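Local coordinates for lipolytic protein G-D-S-L family (Chitinophaga pinensis, PDB 4Q7Q), which is of unknown function but is probably a GDSL-type (SGNH) hydrolase, possibly a lipase that cleaves ester bonds, at residues A[163-168]-A[173-178]; A[102-107]-A[158-163]; A[110-115]-A[124-129]. One frame throughout, in Å; residues are numbered along the deposited sequence.

How the contacts relate
The helices of all three contacts, 104-118 and 157-171, lie on one face of the parallel sheet. Contacts 1 and 2 share helix 157-171 and Ala163, and their centres are about 11 Å apart. Tyr105 of contact 2 reaches on into contact 1, with its OH 3.4 Å from Thr166 CB. Contacts 2 and 3 share helix 104-118. Contacts 1 and 3 meet in the sheet itself, about 9 Å between centres, where Val176 N lies 2.8 Å from Leu126 O, a probable hydrogen bond. None of the contacts contains a residue of the likely Ser14-His238-Asp235 catalytic triad. They belong to the packing of two helices on the α/β scaffold.

Contact 1 (A[163-168]-A[173-178]); sequences AVLTIG and IPVVDL
Val175 points at helix 157-171, and its two methyls part, CG1 to the side chains of Val164 and Leu165, CG2 to the helix backbone at Gly168. CG1 lies anti to the backbone N (chi1 178°). It meets Leu165 CD2 at 3.7 Å and Val164 CG1 at 4.0 Å. The Leu165 side chain runs across the valine at roughly a right angle, while Val164 comes in more obliquely. The other methyl, Val175 CG2, rests 3.7 Å from Gly168 CA. Gly168 lets the strand come this close, because a CB there would collide with Val175 CG2 and with Ile173 O.

Leu165 also lies across Asp177. Its CD1 touches Asp177 OD2 at 3.5 Å, and its CD2 is 3.8 Å from that same oxygen. This is van der Waals contact of methyls with a carboxylate oxygen that has polar partners of its own. Asp177 OD2 is hydrogen-bonded to His180 ND1, and OD1 to Thr128 OG1. With a bond on each oxygen, the carboxylate is probably held against rotation.

One backbone bond joins the segments directly. Ile173 N donates to Gly168 O at 2.8 Å, with an N-H...O angle of 155°. It ties the last part of helix 157-171 to the residues leading into strand 175-176.

Strand 175-176 is an outermost strand of the sheet within this chain, and it pairs with strand 123-127. Helix 157-171 packs over one face of both strands, with Val164 also on Leu126. Val176 faces away from it, onto helix 241-257.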
loop_
_atom_site.group_PDB
_atom_site.type_symbol
_atom_site.label_atom_id
_atom_site.label_comp_id
_atom_site.label_asym_id
_atom_site.label_seq_id
_atom_site.Cartn_x
_atom_site.Cartn_y
_atom_site.Cartn_z
ATOM N N ALA A 163 11.200 -7.262 -4.781
ATOM C CA ALA A 163 11.913 -6.219 -5.519
ATOM C C ALA A 163 12.259 -5.033 -4.611
ATOM O O ALA A 163 13.387 -4.535 -4.625
ATOM C CB ALA A 163 11.100 -5.760 -6.714
ATOM N N VAL A 164 11.290 -4.586 -3.819
ATOM C CA VAL A 164 11.526 -3.487 -2.889
ATOM C C VAL A 164 12.621 -3.864 -1.883
ATOM O O VAL A 164 13.529 -3.081 -1.614
ATOM C CB VAL A 164 10.227 -3.087 -2.155
ATOM C CG1 VAL A 164 10.528 -2.074 -1.055
ATOM C CG2 VAL A 164 9.188 -2.544 -3.160
ATOM N N LEU A 165 12.542 -5.077 -1.348
ATOM C CA LEU A 165 13.565 -5.560 -0.426
ATOM C C LEU A 165 14.940 -5.584 -1.087
ATOM O O LEU A 165 15.939 -5.203 -0.482
ATOM C CB LEU A 165 13.208 -6.944 0.104
ATOM C CG LEU A 165 12.042 -7.008 1.095
ATOM C CD1 LEU A 165 11.557 -8.440 1.212
ATOM C CD2 LEU A 165 12.459 -6.472 2.459
ATOM N N THR A 166 14.987 -6.035 -2.335
ATOM C CA THR A 166 16.245 -6.093 -3.078
ATOM C C THR A 166 16.850 -4.707 -3.293
ATOM O O THR A 166 18.050 -4.526 -3.121
ATOM C CB THR A 166 16.059 -6.815 -4.429
ATOM O OG1 THR A 166 15.609 -8.154 -4.189
ATOM C CG2 THR A 166 17.363 -6.868 -5.206
ATOM N N ILE A 167 16.021 -3.729 -3.653
ATOM C CA ILE A 167 16.494 -2.356 -3.834
ATOM C C ILE A 167 17.013 -1.790 -2.521
ATOM O O ILE A 167 18.046 -1.115 -2.490
ATOM C CB ILE A 167 15.376 -1.437 -4.381
ATOM C CG1 ILE A 167 14.966 -1.882 -5.787
ATOM C CG2 ILE A 167 15.829 0.013 -4.420
ATOM C CD1 ILE A 167 13.680 -1.264 -6.261
ATOM N N GLY A 168 16.291 -2.067 -1.439
ATOM C CA GLY A 168 16.712 -1.651 -0.113
ATOM C C GLY A 168 18.084 -2.199 0.240
ATOM O O GLY A 168 18.956 -1.461 0.702
ATOM N N ILE A 173 19.244 0.982 2.096
ATOM C CA ILE A 173 18.100 1.776 2.517
ATOM C C ILE A 173 17.167 0.874 3.312
ATOM O O ILE A 173 16.837 -0.219 2.866
ATOM C CB ILE A 173 17.335 2.325 1.289
ATOM C CG1 ILE A 173 18.143 3.441 0.623
ATOM C CG2 ILE A 173 15.950 2.815 1.680
ATOM C CD1 ILE A 173 18.486 4.572 1.553
ATOM N N PRO A 174 16.743 1.322 4.502
ATOM C CA PRO A 174 15.849 0.481 5.305
ATOM C C PRO A 174 14.512 0.225 4.612
ATOM O O PRO A 174 13.993 1.092 3.902
ATOM C CB PRO A 174 15.617 1.315 6.564
ATOM C CG PRO A 174 16.710 2.335 6.582
ATOM C CD PRO A 174 17.038 2.606 5.155
ATOM N N VAL A 175 13.969 -0.967 4.830
ATOM C CA VAL A 175 12.691 -1.355 4.260
ATOM C C VAL A 175 11.743 -1.828 5.359
ATOM O O VAL A 175 12.100 -2.675 6.181
ATOM C CB VAL A 175 12.858 -2.487 3.224
ATOM C CG1 VAL A 175 11.508 -2.911 2.685
ATOM C CG2 VAL A 175 13.771 -2.048 2.094
ATOM N N VAL A 176 10.550 -1.250 5.401
ATOM C CA VAL A 176 9.486 -1.770 6.243
ATOM C C VAL A 176 8.811 -2.886 5.465
ATOM O O VAL A 176 8.160 -2.634 4.452
ATOM C CB VAL A 176 8.455 -0.683 6.573
ATOM C CG1 VAL A 176 7.302 -1.273 7.385
ATOM C CG2 VAL A 176 9.120 0.460 7.321
ATOM N N ASP A 177 8.972 -4.120 5.929
ATOM C CA ASP A 177 8.428 -5.268 5.201
ATOM C C ASP A 177 7.028 -5.599 5.699
ATOM O O ASP A 177 6.857 -6.444 6.581
ATOM C CB ASP A 177 9.339 -6.489 5.336
ATOM C CG ASP A 177 9.013 -7.586 4.329
ATOM O OD1 ASP A 177 7.963 -7.502 3.664
ATOM O OD2 ASP A 177 9.816 -8.540 4.205
ATOM N N LEU A 178 6.024 -4.939 5.136
ATOM C CA LEU A 178 4.644 -5.265 5.485
ATOM C C LEU A 178 4.213 -6.619 4.924
ATOM O O LEU A 178 3.419 -7.323 5.544
ATOM C CB LEU A 178 3.674 -4.187 5.004
ATOM C CG LEU A 178 3.940 -2.770 5.515
ATOM C CD1 LEU A 178 2.913 -1.834 4.925
ATOM C CD2 LEU A 178 3.919 -2.737 7.042
#

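Contact 2 (A[102-107]-A[158-163]); sequences TTVYGS and EEFANA
Tyr105 has its CG beside the backbone N and opposite the carbonyl carbon (chi1 -85°), which swings the phenol from helix 104-118 across to Ala163. Phe160 has the same kind of first torsion (chi1 -70°), and this turns its ring toward Val104.

The Ala163 methyl sits over one face of the Tyr105 ring. Its CB is 4.0 Å from the ring centroid and 29° off the normal, a CH-pi contact. It lies nearest the far half of the ring, 3.6 Å from Tyr105 CE2. Beyond it, Tyr105 OH comes to 3.4 Å from Ala163 CA. The small alanine lets the ring lie close to the helix backbone. Replacing Tyr105 by an alanine would take away the ring, and the Ala163 methyl would probably lose its aromatic cover, with a gap opened between the two helices.

Val104 works on the other residue. Its CG2 approaches Phe160 CE2 to 3.5 Å, and the two side chains cross at about a right angle. The phenyl ring also meets Trp83, with the planes nearly perpendicular.

Thr103 is the N-cap of helix 104-118, its OG1 accepting from Gly106 N at 3.0 Å. The contact thus joins the capped first turn of one helix to the side of helix 157-171. Such packing of neighbouring helices on one face of a parallel sheet belongs to the three-layer α/β/α fold of SGNH hydrolases.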
loop_
_atom_site.group_PDB
_atom_site.type_symbol
_atom_site.label_atom_id
_atom_site.label_comp_id
_atom_site.label_asym_id
_atom_site.label_seq_id
_atom_site.Cartn_x
_atom_site.Cartn_y
_atom_site.Cartn_z
ATOM N N THR A 102 9.820 1.297 -17.419
ATOM C CA THR A 102 9.122 0.168 -18.028
ATOM C C THR A 102 8.933 -1.019 -17.093
ATOM O O THR A 102 8.291 -2.014 -17.463
ATOM C CB THR A 102 9.916 -0.334 -19.227
ATOM O OG1 THR A 102 11.222 -0.729 -18.786
ATOM C CG2 THR A 102 10.053 0.768 -20.264
ATOM N N THR A 103 9.524 -0.927 -15.905
ATOM C CA THR A 103 9.419 -1.970 -14.891
ATOM C C THR A 103 9.341 -1.291 -13.541
ATOM O O THR A 103 9.646 -0.099 -13.420
ATOM C CB THR A 103 10.661 -2.887 -14.862
ATOM O OG1 THR A 103 11.827 -2.109 -14.543
ATOM C CG2 THR A 103 10.863 -3.586 -16.199
ATOM N N VAL A 104 8.966 -2.060 -12.525
ATOM C CA VAL A 104 8.919 -1.565 -11.154
ATOM C C VAL A 104 10.307 -1.140 -10.672
ATOM O O VAL A 104 10.475 -0.048 -10.124
ATOM C CB VAL A 104 8.295 -2.602 -10.202
ATOM C CG1 VAL A 104 8.304 -2.082 -8.783
ATOM C CG2 VAL A 104 6.875 -2.917 -10.649
ATOM N N TYR A 105 11.306 -1.987 -10.889
ATOM C CA TYR A 105 12.676 -1.619 -10.557
ATOM C C TYR A 105 13.084 -0.300 -11.236
ATOM O O TYR A 105 13.728 0.552 -10.615
ATOM C CB TYR A 105 13.635 -2.720 -10.992
ATOM C CG TYR A 105 13.850 -3.871 -10.022
ATOM C CD1 TYR A 105 14.735 -3.750 -8.962
ATOM C CD2 TYR A 105 13.217 -5.095 -10.210
ATOM C CE1 TYR A 105 14.972 -4.809 -8.103
ATOM C CE2 TYR A 105 13.451 -6.166 -9.355
ATOM C CZ TYR A 105 14.334 -6.014 -8.301
ATOM O OH TYR A 105 14.585 -7.059 -7.430
ATOM N N GLY A 106 12.710 -0.133 -12.506
ATOM C CA GLY A 106 12.971 1.104 -13.229
ATOM C C GLY A 106 12.302 2.317 -12.595
ATOM O O GLY A 106 12.913 3.379 -12.458
ATOM N N SER A 107 11.042 2.156 -12.194
ATOM C CA SER A 107 10.298 3.244 -11.558
ATOM C C SER A 107 10.956 3.656 -10.255
ATOM O O SER A 107 11.017 4.840 -9.930
ATOM C CB SER A 107 8.855 2.828 -11.273
ATOM O OG SER A 107 8.158 2.567 -12.475
ATOM N N GLU A 158 4.065 -10.979 -3.904
ATOM C CA GLU A 158 5.309 -11.187 -3.181
ATOM C C GLU A 158 6.535 -10.792 -4.007
ATOM O O GLU A 158 7.522 -10.306 -3.454
ATOM C CB GLU A 158 5.435 -12.630 -2.695
ATOM C CG GLU A 158 6.656 -12.820 -1.823
ATOM C CD GLU A 158 6.823 -14.230 -1.305
ATOM O OE1 GLU A 158 6.208 -15.161 -1.867
ATOM O OE2 GLU A 158 7.573 -14.405 -0.324
ATOM N N GLU A 159 6.477 -10.993 -5.324
ATOM C CA GLU A 159 7.592 -10.583 -6.181
ATOM C C GLU A 159 7.848 -9.086 -6.096
ATOM O O GLU A 159 8.992 -8.634 -6.185
ATOM C CB GLU A 159 7.327 -10.944 -7.629
ATOM C CG GLU A 159 7.368 -12.412 -7.909
ATOM C CD GLU A 159 7.055 -12.691 -9.355
ATOM O OE1 GLU A 159 7.849 -12.275 -10.225
ATOM O OE2 GLU A 159 6.006 -13.299 -9.620
ATOM N N PHE A 160 6.772 -8.322 -5.945
ATOM C CA PHE A 160 6.868 -6.871 -5.807
ATOM C C PHE A 160 7.502 -6.504 -4.468
ATOM O O PHE A 160 8.366 -5.632 -4.398
ATOM C CB PHE A 160 5.487 -6.226 -5.990
ATOM C CG PHE A 160 4.977 -6.305 -7.398
ATOM C CD1 PHE A 160 4.529 -7.512 -7.922
ATOM C CD2 PHE A 160 4.968 -5.183 -8.217
ATOM C CE1 PHE A 160 4.077 -7.596 -9.232
ATOM C CE2 PHE A 160 4.521 -5.262 -9.523
ATOM C CZ PHE A 160 4.071 -6.465 -10.029
ATOM N N ALA A 161 7.081 -7.174 -3.403
ATOM C CA ALA A 161 7.709 -6.971 -2.105
ATOM C C ALA A 161 9.192 -7.319 -2.172
ATOM O O ALA A 161 10.034 -6.607 -1.621
ATOM C CB ALA A 161 7.016 -7.800 -1.047
ATOM N N ASN A 162 9.516 -8.404 -2.866
ATOM C CA ASN A 162 10.903 -8.840 -2.951
ATOM C C ASN A 162 11.768 -7.856 -3.735
ATOM O O ASN A 162 12.933 -7.628 -3.388
ATOM C CB ASN A 162 11.000 -10.260 -3.524
ATOM C CG ASN A 162 10.476 -11.321 -2.554
ATOM O OD1 ASN A 162 10.326 -11.066 -1.358
ATOM N ND2 ASN A 162 10.217 -12.517 -3.066
ATOM N N ALA A 163 11.200 -7.262 -4.781
ATOM C CA ALA A 163 11.913 -6.219 -5.519
ATOM C C ALA A 163 12.259 -5.033 -4.611
ATOM O O ALA A 163 13.387 -4.535 -4.625
ATOM C CB ALA A 163 11.100 -5.760 -6.714
#

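Contact 3 (A[110-115]-A[124-129]); sequences IIISKI and IVLITP
Ile124 lays its terminal methyl CD1 against two isoleucines of the helix. It comes to 3.7 Å from Ile115 CG2, and the two side chains reach toward each other tip to tip. Ile124 CG1 follows at 3.9 Å from that same Ile115 methyl. Ile124 CD1 also lies 4.1 Å from Ile112 CG2, in a slanting approach. The branch methyls of Ile112 and Ile115 thus both bear on one strand residue.

The torsions explain how Ile124 gets there. Its CG1 lies opposite the carbonyl carbon (chi1 -54°), and the chain beyond is extended (chi2 178°). This carries CD1 straight out from the strand to the helix.

After strand 73-77 the chain passes through helices 80-85 and 92-96 and then helix 104-118, and returns in strand 123-127, the parallel neighbour of 73-77. This is a beta-alpha-beta crossover with a long, partly helical connection, and the contact lies on its second half. The helix segment 110-115 and strand 124-127 run close to antiparallel, at 157°, with their axes 10.9 Å apart. Bulky branched side chains fill that distance.

Leu126, two residues on, faces the same helix layer. Its CD2 meets Ile112 CD1 at 4.3 Å, a looser touch than those at Ile124. Ile112 also packs on Ile167 of helix 157-171, so that helix lies beside this layer. Ile115 continues the layer toward strand 73-77, where it touches Tyr74 and Val76. On the far face of strand 123-127, Val125 packs against Leu251, Val254 and Phe255 of helix 241-257.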
loop_
_atom_site.group_PDB
_atom_site.type_symbol
_atom_site.label_atom_id
_atom_site.label_comp_id
_atom_site.label_asym_id
_atom_site.label_seq_id
_atom_site.Cartn_x
_atom_site.Cartn_y
_atom_site.Cartn_z
ATOM N N ILE A 110 13.922 5.878 -10.885
ATOM C CA ILE A 110 13.485 7.244 -11.153
ATOM C C ILE A 110 13.092 7.977 -9.868
ATOM O O ILE A 110 13.493 9.121 -9.644
ATOM C CB ILE A 110 12.301 7.237 -12.149
ATOM C CG1 ILE A 110 12.779 6.731 -13.510
ATOM C CG2 ILE A 110 11.657 8.615 -12.257
ATOM C CD1 ILE A 110 11.662 6.564 -14.498
ATOM N N ILE A 111 12.323 7.306 -9.015
ATOM C CA ILE A 111 11.840 7.919 -7.784
ATOM C C ILE A 111 12.972 8.214 -6.806
ATOM O O ILE A 111 13.075 9.324 -6.284
ATOM C CB ILE A 111 10.781 7.038 -7.097
ATOM C CG1 ILE A 111 9.531 6.947 -7.973
ATOM C CG2 ILE A 111 10.427 7.591 -5.720
ATOM C CD1 ILE A 111 8.606 5.789 -7.611
ATOM N N ILE A 112 13.836 7.234 -6.573
ATOM C CA ILE A 112 14.945 7.438 -5.645
ATOM C C ILE A 112 15.922 8.487 -6.180
ATOM O O ILE A 112 16.452 9.299 -5.420
ATOM C CB ILE A 112 15.646 6.109 -5.306
ATOM C CG1 ILE A 112 14.722 5.274 -4.416
ATOM C CG2 ILE A 112 16.982 6.356 -4.608
ATOM C CD1 ILE A 112 15.136 3.833 -4.283
ATOM N N SER A 113 16.129 8.503 -7.492
ATOM C CA SER A 113 16.986 9.526 -8.090
ATOM C C SER A 113 16.422 10.929 -7.885
ATOM O O SER A 113 17.170 11.859 -7.585
ATOM C CB SER A 113 17.214 9.258 -9.576
ATOM O OG SER A 113 17.954 8.064 -9.753
ATOM N N LYS A 114 15.103 11.079 -8.026
ATOM C CA LYS A 114 14.467 12.381 -7.806
ATOM C C LYS A 114 14.642 12.837 -6.366
ATOM O O LYS A 114 14.943 14.002 -6.103
ATOM C CB LYS A 114 12.979 12.340 -8.140
ATOM C CG LYS A 114 12.261 13.662 -7.892
ATOM C CD LYS A 114 12.711 14.729 -8.879
ATOM C CE LYS A 114 11.814 15.957 -8.816
ATOM N NZ LYS A 114 12.294 17.033 -9.741
ATOM N N ILE A 115 14.439 11.917 -5.432
ATOM C CA ILE A 115 14.594 12.233 -4.017
ATOM C C ILE A 115 15.994 12.773 -3.732
ATOM O O ILE A 115 16.160 13.795 -3.058
ATOM C CB ILE A 115 14.324 11.003 -3.147
ATOM C CG1 ILE A 115 12.836 10.666 -3.194
ATOM C CG2 ILE A 115 14.792 11.256 -1.720
ATOM C CD1 ILE A 115 12.474 9.355 -2.522
ATOM N N ILE A 124 15.882 7.942 3.406
ATOM C CA ILE A 124 14.889 7.263 2.583
ATOM C C ILE A 124 14.472 5.950 3.234
ATOM O O ILE A 124 15.308 5.200 3.739
ATOM C CB ILE A 124 15.411 6.987 1.148
ATOM C CG1 ILE A 124 15.910 8.279 0.492
ATOM C CG2 ILE A 124 14.319 6.353 0.297
ATOM C CD1 ILE A 124 16.471 8.082 -0.902
ATOM N N VAL A 125 13.169 5.689 3.245
ATOM C CA VAL A 125 12.646 4.412 3.707
ATOM C C VAL A 125 11.691 3.868 2.651
ATOM O O VAL A 125 10.851 4.601 2.137
ATOM C CB VAL A 125 11.892 4.587 5.048
ATOM C CG1 VAL A 125 11.199 3.297 5.459
ATOM C CG2 VAL A 125 12.839 5.052 6.137
ATOM N N LEU A 126 11.838 2.590 2.307
ATOM C CA LEU A 126 10.899 1.936 1.403
ATOM C C LEU A 126 9.958 1.047 2.204
ATOM O O LEU A 126 10.341 0.491 3.233
ATOM C CB LEU A 126 11.639 1.100 0.357
ATOM C CG LEU A 126 12.794 1.783 -0.381
ATOM C CD1 LEU A 126 13.408 0.823 -1.386
ATOM C CD2 LEU A 126 12.345 3.079 -1.053
ATOM N N ILE A 127 8.724 0.923 1.732
ATOM C CA ILE A 127 7.726 0.091 2.391
ATOM C C ILE A 127 7.176 -0.919 1.393
ATOM O O ILE A 127 6.681 -0.529 0.340
ATOM C CB ILE A 127 6.570 0.948 2.930
ATOM C CG1 ILE A 127 7.115 2.080 3.807
ATOM C CG2 ILE A 127 5.551 0.090 3.667
ATOM C CD1 ILE A 127 6.041 2.924 4.434
ATOM N N THR A 128 7.273 -2.211 1.701
ATOM C CA THR A 128 6.731 -3.223 0.787
ATOM C C THR A 128 5.209 -3.199 0.761
ATOM O O THR A 128 4.575 -2.805 1.737
ATOM C CB THR A 128 7.157 -4.657 1.161
ATOM O OG1 THR A 128 6.541 -5.026 2.398
ATOM C CG2 THR A 128 8.671 -4.772 1.274
ATOM N N PRO A 129 4.615 -3.627 -0.358
ATOM C CA PRO A 129 3.156 -3.724 -0.342
ATOM C C PRO A 129 2.670 -4.686 0.734
ATOM O O PRO A 129 3.319 -5.688 1.043
ATOM C CB PRO A 129 2.825 -4.285 -1.728
ATOM C CG PRO A 129 3.959 -3.872 -2.588
ATOM C CD PRO A 129 5.179 -3.891 -1.693
#